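Side-chain contact in uncharacterized protein (Sulfolobus solfataricus, PDB 4WYH), which is a noncatalytic subunit of the archaeal eukaryotic-type primase, needed for efficient primer synthesis in DNA replication: residues 110-113 and 114-118. Sequence-based numbering, arbitrary orientation.
Sequences RIEE and RDKEM
Three partners grip Lys-116 NZ: the backbone oxygen Glu-112 O at 2.9 Å, the carboxylate oxygen Glu-112 OE2, 3.3 Å from NZ in a salt bridge whose hydrogen bond is weak, and a water. That water accepts from the ammonium and donates to Glu-112 OE1, closing a ring that runs through the carboxylate, the water and NZ. The lysine chain runs extended until a final bend (chi4 51°) turns NZ back to the Glu-112 carbonyl on the flank of the last turn of helix 108-114, while Glu-112 folds at chi2 (-78°) to meet it. The last helical bonds are Arg-114 N to Arg-110 O and Asp-115 N to Ile-111 O, at 2.7 Å the shorter. Here the chain makes a helix-to-helix junction: Asp-115 leaves helical geometry and serves as N-cap of helix 116-128, its OD1 accepting from Met-118 N at 3.1 Å from above the carboxylate plane. Its OD2 forms a salt bridge with Arg-49 of helix 47-63, tying the junction to the body of this all-helical protein. On the inner side, the methyl Met-118 CE presses on Ile-111 CG1 and CD1, tightly at 3.3 Å from each, and Val-54 touches both side chains. An alanine in place of Ile-111 removes CG1, CG2 and CD1 and would probably leave a gap beside Met-118 CE and Val-54, with the methyl freer to turn. On the outer surface, Arg-110 and Arg-114 lie side by side with guanidinium planes 8° apart and centres 3.8 Å apart, Arg-114 NH2 sitting over the centre of the Arg-110 group. This like-charged stack has Trp-106 beside it, which makes a cation-pi contact with Arg-110 and touches Arg-114.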
loop_
_atom_site.group_PDB
_atom_site.type_symbol
_atom_site.label_atom_id
_atom_site.label_comp_id
_atom_site.label_asym_id
_atom_site.label_seq_id
_atom_site.Cartn_x
_atom_site.Cartn_y
_atom_site.Cartn_z
ATOM N N ARG A 110 -11.476 8.247 3.547
ATOM C CA ARG A 110 -11.327 7.534 4.796
ATOM C C ARG A 110 -9.930 7.740 5.358
ATOM O O ARG A 110 -9.761 7.926 6.532
ATOM C CB ARG A 110 -11.615 6.060 4.604
ATOM C CG ARG A 110 -11.306 5.178 5.792
ATOM C CD ARG A 110 -11.723 3.710 5.606
ATOM N NE ARG A 110 -13.183 3.571 5.689
ATOM C CZ ARG A 110 -13.806 2.418 5.797
ATOM N NH1 ARG A 110 -13.115 1.321 5.740
ATOM N NH2 ARG A 110 -15.125 2.373 5.920
ATOM N N ILE A 111 -8.926 7.644 4.524
ATOM C CA ILE A 111 -7.567 7.903 4.979
ATOM C C ILE A 111 -7.465 9.308 5.616
ATOM O O ILE A 111 -6.869 9.441 6.699
ATOM C CB ILE A 111 -6.539 7.712 3.844
ATOM C CG1 ILE A 111 -6.438 6.229 3.435
ATOM C CG2 ILE A 111 -5.158 8.236 4.236
ATOM C CD1 ILE A 111 -6.055 6.057 1.982
ATOM N N GLU A 112 -8.018 10.351 4.965
ATOM C CA GLU A 112 -8.092 11.665 5.589
ATOM C C GLU A 112 -8.740 11.637 6.988
ATOM O O GLU A 112 -8.261 12.247 7.928
ATOM C CB GLU A 112 -8.850 12.646 4.691
ATOM C CG GLU A 112 -8.495 14.102 4.949
ATOM C CD GLU A 112 -9.167 14.668 6.200
ATOM O OE1 GLU A 112 -10.335 14.262 6.515
ATOM O OE2 GLU A 112 -8.520 15.508 6.903
ATOM N N GLU A 113 -9.849 10.940 7.066
ATOM C CA GLU A 113 -10.659 10.862 8.273
ATOM C C GLU A 113 -9.999 10.089 9.421
ATOM O O GLU A 113 -10.131 10.476 10.574
ATOM C CB GLU A 113 -12.039 10.272 7.967
ATOM C CG GLU A 113 -12.984 11.281 7.283
ATOM C CD GLU A 113 -14.383 10.721 6.905
ATOM O OE1 GLU A 113 -14.920 10.981 5.799
ATOM O OE2 GLU A 113 -14.996 10.008 7.758
ATOM N N ARG A 114 -9.295 9.003 9.097
ATOM C CA ARG A 114 -8.762 8.094 10.079
ATOM C C ARG A 114 -7.235 8.214 10.289
ATOM O O ARG A 114 -6.743 7.849 11.325
ATOM C CB ARG A 114 -9.051 6.674 9.611
ATOM C CG ARG A 114 -10.532 6.328 9.523
ATOM C CD ARG A 114 -10.701 4.857 9.373
ATOM N NE ARG A 114 -12.091 4.396 9.327
ATOM C CZ ARG A 114 -12.436 3.132 9.245
ATOM N NH1 ARG A 114 -11.500 2.204 9.153
ATOM N NH2 ARG A 114 -13.708 2.804 9.214
ATOM N N ASP A 115 -6.507 8.664 9.272
ATOM C CA ASP A 115 -5.060 8.552 9.300
ATOM C C ASP A 115 -4.437 9.717 8.566
ATOM O O ASP A 115 -3.932 9.579 7.475
ATOM C CB ASP A 115 -4.665 7.201 8.728
ATOM C CG ASP A 115 -3.205 6.821 8.966
ATOM O OD1 ASP A 115 -2.333 7.615 9.386
ATOM O OD2 ASP A 115 -2.942 5.635 8.650
ATOM N N LYS A 116 -4.477 10.872 9.201
ATOM C CA LYS A 116 -3.861 12.055 8.618
ATOM C C LYS A 116 -2.380 11.919 8.432
ATOM O O LYS A 116 -1.854 12.510 7.541
ATOM C CB LYS A 116 -4.221 13.297 9.403
ATOM C CG LYS A 116 -5.698 13.651 9.382
ATOM C CD LYS A 116 -6.033 14.759 10.360
ATOM C CE LYS A 116 -7.417 15.314 10.063
ATOM N NZ LYS A 116 -8.461 14.286 9.952
ATOM N N GLU A 117 -1.688 11.155 9.255
ATOM C CA GLU A 117 -0.239 10.953 9.020
ATOM C C GLU A 117 0.008 10.335 7.647
ATOM O O GLU A 117 0.802 10.808 6.849
ATOM C CB GLU A 117 0.394 10.133 10.159
ATOM C CG GLU A 117 1.864 9.806 9.901
ATOM C CD GLU A 117 2.467 8.914 10.971
ATOM O OE1 GLU A 117 2.342 7.705 10.860
ATOM O OE2 GLU A 117 3.124 9.434 11.888
ATOM N N MET A 118 -0.721 9.266 7.362
ATOM C CA MET A 118 -0.583 8.592 6.092
ATOM C C MET A 118 -1.092 9.513 4.981
ATOM O O MET A 118 -0.555 9.574 3.869
ATOM C CB MET A 118 -1.387 7.286 6.112
ATOM C CG MET A 118 -1.477 6.577 4.754
ATOM S SD MET A 118 -2.233 4.941 4.843
ATOM C CE MET A 118 -3.359 5.050 3.530
HETATM O O HOH W 1 -11.258 15.033 9.174
#